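Local coordinates for Ketoacyl_synth_N domain-containing protein (PDB 6SMO), which probably takes part in carbon-chain building as a thiolase-fold relative of ketoacyl synthases, paired with a ketosynthase-domain chain and lining a pocket that holds a polyketone, at residues A22-S25 with K26-K30; R85-V88 with D89-D92; V194-L197 with L198-T201; K292-N296 with K297-T301. All coordinates share one frame; numbering follows the deposited sequence.

Contact 1. Residues A22-S25 with K26-K30; sequences AIKS and KVIQK
K24 turns CG anti to its own N (chi1 -165°), while I28, one turn further on, places CG1 beside its N (chi1 -68°); together these choices let the two side chains run alongside each other in the same direction. Both sit on the alpha-helix 20-31, in the ketoacyl-synthase N-terminal domain of this thiolase-fold protein, and K24 CG meets I28 CD1 at 4.0 Å. Beyond that touch the lysine chain bends twice, and K24 makes a cation-pi contact with F328, the ring on which I28 also rests. The next face of the helix carries I23 and V27, whose CG2 and CG1 methyls stand 4.4 Å apart in a loose apolar pair. Both lean on L324, so helix 319-329 covers this buried side, with L310 adding to the cover over V27.

The backbone bonds that set this spacing are uneven. V27 N to I23 O is the sound one, 3.1 Å long and with an N-H...O angle of 161°. I28 N to K24 O and Q29 N to S25 O follow the same i to i+4 pattern but are weak, and K26 N divides itself between A22 O and I23 O, weakly with each. On the outer side the hydroxyl of S25 folds back over the preceding turn, where T21 O is one acceptor within its reach and A22 O another, the latter 2.9 Å from S25 OG.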
loop_
_atom_site.group_PDB
_atom_site.type_symbol
_atom_site.label_atom_id
_atom_site.label_comp_id
_atom_site.label_asym_id
_atom_site.label_seq_id
_atom_site.Cartn_x
_atom_site.Cartn_y
_atom_site.Cartn_z
ATOM N N ALA C 22 -16.583 -0.923 26.330
ATOM C CA ALA C 22 -17.987 -1.084 25.878
ATOM C C ALA C 22 -18.122 -2.356 25.030
ATOM O O ALA C 22 -19.139 -3.060 25.187
ATOM C CB ALA C 22 -18.435 0.139 25.113
ATOM N N ILE C 23 -17.135 -2.635 24.169
ATOM C CA ILE C 23 -17.108 -3.829 23.268
ATOM C C ILE C 23 -16.900 -5.087 24.121
ATOM O O ILE C 23 -17.664 -6.054 23.932
ATOM C CB ILE C 23 -16.024 -3.687 22.176
ATOM C CG1 ILE C 23 -16.281 -2.484 21.265
ATOM C CG2 ILE C 23 -15.897 -4.972 21.367
ATOM C CD1 ILE C 23 -15.055 -1.994 20.531
ATOM N N LYS C 24 -15.908 -5.067 25.021
ATOM C CA LYS C 24 -15.494 -6.235 25.849
ATOM C C LYS C 24 -16.651 -6.670 26.759
ATOM O O LYS C 24 -16.851 -7.890 26.906
ATOM C CB LYS C 24 -14.244 -5.911 26.675
ATOM C CG LYS C 24 -13.544 -7.124 27.273
ATOM C CD LYS C 24 -12.195 -6.813 27.886
ATOM C CE LYS C 24 -12.290 -6.217 29.275
ATOM N NZ LYS C 24 -12.541 -7.257 30.302
ATOM N N SER C 25 -17.379 -5.711 27.343
ATOM C CA SER C 25 -18.530 -5.952 28.256
ATOM C C SER C 25 -19.692 -6.603 27.494
ATOM O O SER C 25 -20.414 -7.412 28.110
ATOM C CB SER C 25 -18.967 -4.676 28.934
ATOM O OG SER C 25 -19.360 -3.702 27.979
ATOM N N LYS C 26 -19.861 -6.269 26.209
ATOM C CA LYS C 26 -20.977 -6.760 25.354
ATOM C C LYS C 26 -20.710 -8.211 24.930
ATOM O O LYS C 26 -21.640 -9.032 25.046
ATOM C CB LYS C 26 -21.160 -5.862 24.126
ATOM C CG LYS C 26 -22.484 -6.033 23.392
ATOM C CD LYS C 26 -23.656 -5.373 24.089
ATOM C CE LYS C 26 -24.962 -5.546 23.342
ATOM N NZ LYS C 26 -26.079 -4.853 24.024
ATOM N N VAL C 27 -19.497 -8.509 24.450
ATOM C CA VAL C 27 -19.119 -9.847 23.898
ATOM C C VAL C 27 -19.147 -10.894 25.021
ATOM O O VAL C 27 -19.560 -12.034 24.735
ATOM C CB VAL C 27 -17.758 -9.828 23.170
ATOM C CG1 VAL C 27 -17.800 -8.952 21.926
ATOM C CG2 VAL C 27 -16.606 -9.418 24.075
ATOM N N ILE C 28 -18.729 -10.528 26.239
ATOM C CA ILE C 28 -18.764 -11.418 27.441
ATOM C C ILE C 28 -20.228 -11.744 27.766
ATOM O O ILE C 28 -20.513 -12.920 28.069
ATOM C CB ILE C 28 -18.027 -10.784 28.641
ATOM C CG1 ILE C 28 -16.517 -10.704 28.394
ATOM C CG2 ILE C 28 -18.339 -11.530 29.932
ATOM C CD1 ILE C 28 -15.778 -9.785 29.342
ATOM N N GLN C 29 -21.113 -10.742 27.701
ATOM C CA GLN C 29 -22.573 -10.883 27.965
ATOM C C GLN C 29 -23.187 -11.848 26.943
ATOM O O GLN C 29 -24.023 -12.680 27.349
ATOM C CB GLN C 29 -23.270 -9.521 27.915
ATOM C CG GLN C 29 -24.689 -9.540 28.467
ATOM C CD GLN C 29 -25.347 -8.184 28.420
ATOM O OE1 GLN C 29 -25.179 -7.421 27.470
ATOM N NE2 GLN C 29 -26.116 -7.875 29.451
ATOM N N LYS C 30 -22.787 -11.737 25.671
ATOM C CA LYS C 30 -23.302 -12.571 24.550
ATOM C C LYS C 30 -22.652 -13.962 24.586
ATOM O O LYS C 30 -23.296 -14.916 24.109
ATOM C CB LYS C 30 -23.067 -11.875 23.205
ATOM C CG LYS C 30 -23.956 -10.664 22.950
ATOM C CD LYS C 30 -23.921 -10.163 21.523
ATOM C CE LYS C 30 -24.950 -9.084 21.257
ATOM N NZ LYS C 30 -24.880 -8.587 19.862
#

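Contact 2. Residues R85-V88 with D89-D92; sequences RLDV and DKLD
This is a local surface contact, a single turn in the loop that leaves helix 68-84 and leads to strand 96-101, and it brings L86 against L91 on one side and D87 against K90 on the other. The leucines meet nearly perpendicular, L86 CD2 lying 4.0 Å from L91 CD2. Both also touch V180 of strand 180-187, and L86 reaches V226 on strand 218-229, so the small apolar pair rests against the central sheet.

The chain makes an inverse gamma turn at D87, then winds through V88, D89 and K90 with helical backbone angles, making one alpha-turn. Its closing bond runs from L91 N to D87 O and is 3.2 Å long. K90 N gives the same oxygen a second, weak bond.

With D87 CG anti to its backbone N (chi1 -157°), the carboxylate lies against the extended chain of K90, which passes it at a slant. D87 OD2 comes to 3.5 Å from K90 CD, so the methylenes do the touching. The charged ends stay further apart, D87 OD2 standing 4.1 Å from K90 NZ, too far for a salt bridge, and any attraction between them is probably weak.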
loop_
_atom_site.group_PDB
_atom_site.type_symbol
_atom_site.label_atom_id
_atom_site.label_comp_id
_atom_site.label_asym_id
_atom_site.label_seq_id
_atom_site.Cartn_x
_atom_site.Cartn_y
_atom_site.Cartn_z
ATOM N N ARG C 85 -0.590 6.177 27.377
ATOM C CA ARG C 85 -0.090 7.334 28.174
ATOM C C ARG C 85 1.283 7.773 27.646
ATOM O O ARG C 85 2.111 8.227 28.462
ATOM C CB ARG C 85 -0.034 6.983 29.666
ATOM C CG ARG C 85 -1.360 6.517 30.251
ATOM C CD ARG C 85 -1.205 5.913 31.635
ATOM N NE ARG C 85 -2.458 5.363 32.139
ATOM C CZ ARG C 85 -2.596 4.687 33.279
ATOM N NH1 ARG C 85 -3.786 4.234 33.636
ATOM N NH2 ARG C 85 -1.550 4.463 34.059
ATOM N N LEU C 86 1.506 7.658 26.332
ATOM C CA LEU C 86 2.760 8.088 25.651
ATOM C C LEU C 86 2.779 9.617 25.549
ATOM O O LEU C 86 1.760 10.190 25.112
ATOM C CB LEU C 86 2.839 7.455 24.257
ATOM C CG LEU C 86 3.341 6.012 24.205
ATOM C CD1 LEU C 86 2.992 5.366 22.872
ATOM C CD2 LEU C 86 4.841 5.946 24.450
ATOM N N ASP C 87 3.895 10.243 25.935
ATOM C CA ASP C 87 4.162 11.690 25.707
ATOM C C ASP C 87 4.559 11.853 24.235
ATOM O O ASP C 87 5.772 11.855 23.939
ATOM C CB ASP C 87 5.212 12.221 26.689
ATOM C CG ASP C 87 5.157 13.725 26.902
ATOM O OD1 ASP C 87 4.815 14.445 25.941
ATOM O OD2 ASP C 87 5.452 14.165 28.030
ATOM N N VAL C 88 3.559 11.971 23.353
ATOM C CA VAL C 88 3.700 11.877 21.866
ATOM C C VAL C 88 4.618 12.994 21.349
ATOM O O VAL C 88 5.329 12.744 20.355
ATOM C CB VAL C 88 2.324 11.894 21.167
ATOM C CG1 VAL C 88 1.633 13.247 21.265
ATOM C CG2 VAL C 88 2.426 11.450 19.716
ATOM N N ASP C 89 4.604 14.169 21.989
ATOM C CA ASP C 89 5.412 15.357 21.591
ATOM C C ASP C 89 6.903 15.070 21.808
ATOM O O ASP C 89 7.704 15.424 20.920
ATOM C CB ASP C 89 4.988 16.611 22.360
ATOM C CG ASP C 89 3.599 17.114 22.008
ATOM O OD1 ASP C 89 2.690 16.273 21.854
ATOM O OD2 ASP C 89 3.436 18.346 21.889
ATOM N N LYS C 90 7.255 14.460 22.946
ATOM C CA LYS C 90 8.661 14.212 23.369
ATOM C C LYS C 90 9.248 13.017 22.603
ATOM O O LYS C 90 10.487 12.969 22.465
ATOM C CB LYS C 90 8.734 13.995 24.885
ATOM C CG LYS C 90 8.514 15.250 25.719
ATOM C CD LYS C 90 8.722 15.043 27.204
ATOM C CE LYS C 90 8.634 16.331 27.996
ATOM N NZ LYS C 90 8.832 16.098 29.447
ATOM N N LEU C 91 8.402 12.094 22.127
ATOM C CA LEU C 91 8.824 10.899 21.341
ATOM C C LEU C 91 9.537 11.348 20.058
ATOM O O LEU C 91 9.064 12.312 19.424
ATOM C CB LEU C 91 7.607 10.026 21.012
ATOM C CG LEU C 91 7.526 8.703 21.772
ATOM C CD1 LEU C 91 7.366 8.935 23.267
ATOM C CD2 LEU C 91 6.389 7.845 21.242
ATOM N N ASP C 92 10.627 10.663 19.701
ATOM C CA ASP C 92 11.418 10.908 18.466
ATOM C C ASP C 92 10.615 10.397 17.271
ATOM O O ASP C 92 10.299 9.211 17.209
ATOM C CB ASP C 92 12.791 10.233 18.550
ATOM C CG ASP C 92 13.773 10.667 17.475
ATOM O OD1 ASP C 92 13.851 11.882 17.203
ATOM O OD2 ASP C 92 14.462 9.786 16.922
#

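Contact 3. Residues V194-L197 with L198-T201; sequences VKNL and LEKT
L197 O takes two bonds from T201, one from the hydroxyl and one from the backbone, T201 OG1 at 2.6 Å and T201 N at 3.0 Å. The amide comes in nearly in line with the C=O bond, whereas the hydroxyl lies above the carbonyl plane, 43° out of it, so the two donors use different directions. T201 chi1 of 54°, with OG1 between its N and carbonyl carbon, is what folds the hydroxyl back onto the previous turn. This is the familiar threonine-to-carbonyl bond of an alpha-helix, here helix 192-204 of a thiolase-fold protein. K200 N adds a weak third bond to the same oxygen.

Upstream, L198 N to V194 O is a good helical bond of 3.0 Å, and E199 N follows with K195 O. K195 and E199 extend in the same direction as neighbours; the lysine chain bends at its last two torsions, and K195 NZ forms a long salt bridge to E199 OE1 at 4.0 Å.

Packing divides by face. V194 and L198 both lie on F104, L198 also meeting I46 and F314. L197, N196, K200 and T201 instead meet the neighbouring PKS_KS domain-containing chain, L197 packing on its F165, so this helix takes part in the subunit interface. N196 ND2 bonds weakly to P192 O, while N196 OD1 stands unbonded 4.1 Å from E199 OE2.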
loop_
_atom_site.group_PDB
_atom_site.type_symbol
_atom_site.label_atom_id
_atom_site.label_comp_id
_atom_site.label_asym_id
_atom_site.label_seq_id
_atom_site.Cartn_x
_atom_site.Cartn_y
_atom_site.Cartn_z
ATOM N N VAL C 194 -19.928 -1.736 -2.362
ATOM C CA VAL C 194 -19.437 -2.881 -1.534
ATOM C C VAL C 194 -20.584 -3.414 -0.663
ATOM O O VAL C 194 -20.541 -4.610 -0.320
ATOM C CB VAL C 194 -18.203 -2.510 -0.685
ATOM C CG1 VAL C 194 -17.048 -2.029 -1.549
ATOM C CG2 VAL C 194 -18.522 -1.491 0.399
ATOM N N LYS C 195 -21.563 -2.570 -0.315
ATOM C CA LYS C 195 -22.737 -2.963 0.515
ATOM C C LYS C 195 -23.568 -4.001 -0.250
ATOM O O LYS C 195 -23.828 -5.080 0.319
ATOM C CB LYS C 195 -23.593 -1.748 0.889
ATOM C CG LYS C 195 -24.626 -2.009 1.979
ATOM C CD LYS C 195 -25.315 -0.760 2.493
ATOM C CE LYS C 195 -26.520 -0.357 1.669
ATOM N NZ LYS C 195 -27.713 -1.168 2.008
ATOM N N ASN C 196 -23.953 -3.684 -1.490
ATOM C CA ASN C 196 -24.762 -4.566 -2.377
ATOM C C ASN C 196 -23.954 -5.818 -2.744
ATOM O O ASN C 196 -24.580 -6.880 -2.938
ATOM C CB ASN C 196 -25.237 -3.832 -3.635
ATOM C CG ASN C 196 -26.349 -2.843 -3.359
ATOM O OD1 ASN C 196 -27.422 -3.223 -2.896
ATOM N ND2 ASN C 196 -26.110 -1.576 -3.654
ATOM N N LEU C 197 -22.625 -5.696 -2.837
ATOM C CA LEU C 197 -21.701 -6.808 -3.192
ATOM C C LEU C 197 -21.711 -7.860 -2.075
ATOM O O LEU C 197 -21.943 -9.044 -2.387
ATOM C CB LEU C 197 -20.290 -6.250 -3.408
ATOM C CG LEU C 197 -19.270 -7.240 -3.971
ATOM C CD1 LEU C 197 -19.469 -7.432 -5.467
ATOM C CD2 LEU C 197 -17.848 -6.785 -3.679
ATOM N N LEU C 198 -21.470 -7.439 -0.828
ATOM C CA LEU C 198 -21.341 -8.334 0.355
ATOM C C LEU C 198 -22.697 -8.962 0.703
ATOM O O LEU C 198 -22.699 -10.107 1.195
ATOM C CB LEU C 198 -20.791 -7.539 1.546
ATOM C CG LEU C 198 -19.350 -7.043 1.420
ATOM C CD1 LEU C 198 -18.923 -6.312 2.684
ATOM C CD2 LEU C 198 -18.392 -8.186 1.121
ATOM N N GLU C 199 -23.799 -8.245 0.465
ATOM C CA GLU C 199 -25.178 -8.692 0.811
ATOM C C GLU C 199 -25.611 -9.852 -0.098
ATOM O O GLU C 199 -26.483 -10.629 0.337
ATOM C CB GLU C 199 -26.168 -7.529 0.716
ATOM C CG GLU C 199 -26.148 -6.621 1.934
ATOM C CD GLU C 199 -27.123 -5.457 1.888
ATOM O OE1 GLU C 199 -27.595 -5.043 2.965
ATOM O OE2 GLU C 199 -27.404 -4.962 0.778
ATOM N N LYS C 200 -25.033 -9.968 -1.300
ATOM C CA LYS C 200 -25.422 -10.985 -2.317
ATOM C C LYS C 200 -24.355 -12.085 -2.410
ATOM O O LYS C 200 -24.650 -13.221 -1.991
ATOM C CB LYS C 200 -25.652 -10.318 -3.678
ATOM C CG LYS C 200 -26.364 -11.190 -4.704
ATOM C CD LYS C 200 -26.523 -10.536 -6.060
ATOM C CE LYS C 200 -27.302 -11.386 -7.042
ATOM N NZ LYS C 200 -26.542 -12.589 -7.457
ATOM N N THR C 201 -23.167 -11.758 -2.931
ATOM C CA THR C 201 -22.153 -12.727 -3.439
ATOM C C THR C 201 -21.465 -13.472 -2.285
ATOM O O THR C 201 -21.281 -14.699 -2.419
ATOM C CB THR C 201 -21.117 -12.031 -4.331
ATOM O OG1 THR C 201 -20.558 -10.935 -3.607
ATOM C CG2 THR C 201 -21.702 -11.540 -5.638
#

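Contact 4. Residues K292-N296 with K297-T301; sequences KAFSN and KEIKT
The F294 ring is approached obliquely by I299 and T301, from the loop that follows its helix. With chi1 at -68° the ring swings so that F294 CD1 comes to 4.1 Å from I299 CB, and F294 CE2 to 4.4 Å from T301 CG2. Two further aromatics, F277 and F269, make edge-to-face pairs with F294, and F269 also touches I299 and T301, so the ring sits in an aromatic cluster. The chain folding back also sets the two beta carbons together, F294 CB to I299 CB at 3.9 Å.

What brings I299 back over this residue is a Schellman motif closing helix 286-296. E298 takes a positive phi, the chain reverses, and I299 N bonds F294 O at 2.8 Å, nearly straight at 169°. K297 N, by contrast, makes only weak bonds, to A293 O and F294 O.

The flanks are polar. K297 bends at chi2 and chi4, and its NZ has weak partners in E263 O and E267, on and just after helix 263-266. At the far end T301 OG1 hydrogen-bonds A275 O, tying the entry to strand 302-304 to the start of the parallel strand 275-278.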
loop_
_atom_site.group_PDB
_atom_site.type_symbol
_atom_site.label_atom_id
_atom_site.label_comp_id
_atom_site.label_asym_id
_atom_site.label_seq_id
_atom_site.Cartn_x
_atom_site.Cartn_y
_atom_site.Cartn_z
ATOM N N LYS C 292 -7.680 -31.557 15.503
ATOM C CA LYS C 292 -6.931 -32.769 15.074
ATOM C C LYS C 292 -5.430 -32.453 15.049
ATOM O O LYS C 292 -4.636 -33.338 15.422
ATOM C CB LYS C 292 -7.427 -33.255 13.707
ATOM C CG LYS C 292 -7.158 -34.724 13.402
ATOM C CD LYS C 292 -5.845 -34.979 12.693
ATOM C CE LYS C 292 -5.622 -36.444 12.384
ATOM N NZ LYS C 292 -4.258 -36.693 11.862
ATOM N N ALA C 293 -5.063 -31.237 14.629
ATOM C CA ALA C 293 -3.670 -30.731 14.593
ATOM C C ALA C 293 -3.124 -30.607 16.022
ATOM O O ALA C 293 -1.927 -30.898 16.221
ATOM C CB ALA C 293 -3.611 -29.413 13.860
ATOM N N PHE C 294 -3.968 -30.190 16.974
ATOM C CA PHE C 294 -3.629 -30.061 18.418
ATOM C C PHE C 294 -3.502 -31.454 19.048
ATOM O O PHE C 294 -2.627 -31.635 19.918
ATOM C CB PHE C 294 -4.673 -29.223 19.161
ATOM C CG PHE C 294 -4.721 -27.759 18.793
ATOM C CD1 PHE C 294 -3.569 -27.061 18.462
ATOM C CD2 PHE C 294 -5.924 -27.069 18.812
ATOM C CE1 PHE C 294 -3.625 -25.714 18.133
ATOM C CE2 PHE C 294 -5.977 -25.722 18.488
ATOM C CZ PHE C 294 -4.827 -25.047 18.148
ATOM N N SER C 295 -4.353 -32.397 18.626
ATOM C CA SER C 295 -4.360 -33.812 19.087
ATOM C C SER C 295 -3.023 -34.481 18.741
ATOM O O SER C 295 -2.524 -35.265 19.573
ATOM C CB SER C 295 -5.525 -34.568 18.500
ATOM O OG SER C 295 -5.652 -35.849 19.098
ATOM N N ASN C 296 -2.468 -34.171 17.563
ATOM C CA ASN C 296 -1.176 -34.715 17.059
ATOM C C ASN C 296 -0.018 -34.185 17.916
ATOM O O ASN C 296 0.905 -34.974 18.202
ATOM C CB ASN C 296 -0.951 -34.374 15.583
ATOM C CG ASN C 296 -1.953 -35.027 14.654
ATOM O OD1 ASN C 296 -2.429 -36.130 14.916
ATOM N ND2 ASN C 296 -2.273 -34.357 13.559
ATOM N N LYS C 297 -0.073 -32.907 18.308
ATOM C CA LYS C 297 1.008 -32.194 19.047
ATOM C C LYS C 297 0.767 -32.261 20.563
ATOM O O LYS C 297 1.547 -31.624 21.302
ATOM C CB LYS C 297 1.096 -30.737 18.575
ATOM C CG LYS C 297 1.702 -30.538 17.193
ATOM C CD LYS C 297 3.203 -30.747 17.154
ATOM C CE LYS C 297 3.804 -30.516 15.783
ATOM N NZ LYS C 297 3.921 -29.073 15.471
ATOM N N GLU C 298 -0.255 -33.003 21.009
ATOM C CA GLU C 298 -0.619 -33.185 22.442
ATOM C C GLU C 298 -0.845 -31.811 23.088
ATOM O O GLU C 298 -0.199 -31.521 24.117
ATOM C CB GLU C 298 0.461 -33.988 23.177
ATOM C CG GLU C 298 0.398 -35.482 22.916
ATOM C CD GLU C 298 -0.554 -36.245 23.822
ATOM O OE1 GLU C 298 -0.208 -37.374 24.224
ATOM O OE2 GLU C 298 -1.641 -35.711 24.124
ATOM N N ILE C 299 -1.727 -30.999 22.494
ATOM C CA ILE C 299 -2.156 -29.670 23.026
ATOM C C ILE C 299 -3.609 -29.793 23.499
ATOM O O ILE C 299 -4.438 -30.324 22.732
ATOM C CB ILE C 299 -1.989 -28.560 21.966
ATOM C CG1 ILE C 299 -0.577 -28.533 21.372
ATOM C CG2 ILE C 299 -2.384 -27.202 22.533
ATOM C CD1 ILE C 299 0.524 -28.268 22.377
ATOM N N LYS C 300 -3.890 -29.319 24.717
ATOM C CA LYS C 300 -5.242 -29.315 25.338
ATOM C C LYS C 300 -5.560 -27.882 25.782
ATOM O O LYS C 300 -4.899 -27.386 26.717
ATOM C CB LYS C 300 -5.321 -30.324 26.490
ATOM C CG LYS C 300 -4.228 -30.226 27.549
ATOM C CD LYS C 300 -3.944 -31.541 28.245
ATOM C CE LYS C 300 -3.110 -32.485 27.405
ATOM N NZ LYS C 300 -2.937 -33.801 28.065
ATOM N N THR C 301 -6.524 -27.246 25.109
ATOM C CA THR C 301 -6.890 -25.813 25.277
ATOM C C THR C 301 -8.412 -25.656 25.161
ATOM O O THR C 301 -9.078 -26.622 24.735
ATOM C CB THR C 301 -6.141 -24.943 24.258
ATOM O OG1 THR C 301 -6.540 -23.584 24.443
ATOM C CG2 THR C 301 -6.391 -25.353 22.822
#

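In the fold
All four contacts are local and lie in series along the chain, with none touching another. Contacts 1 and 3 each sit within a single helix and are partly buried, but their cover differs: contact 1 faces helix 319-329 of its own chain, whereas contact 3 is shared between its own chain and the PKS_KS partner subunit. Contact 2 lies in the loop after a helix, a surface turn with no buried residue, its charges only loosely associated; contact 4 spans a helix end and the loop after it, anchored by an aromatic cluster. Contacts 2 and 3 lie on opposite sides of the chain's centre, about 42 Å apart between centres. Only contact 3 has a side-chain hydroxyl bond between its segments.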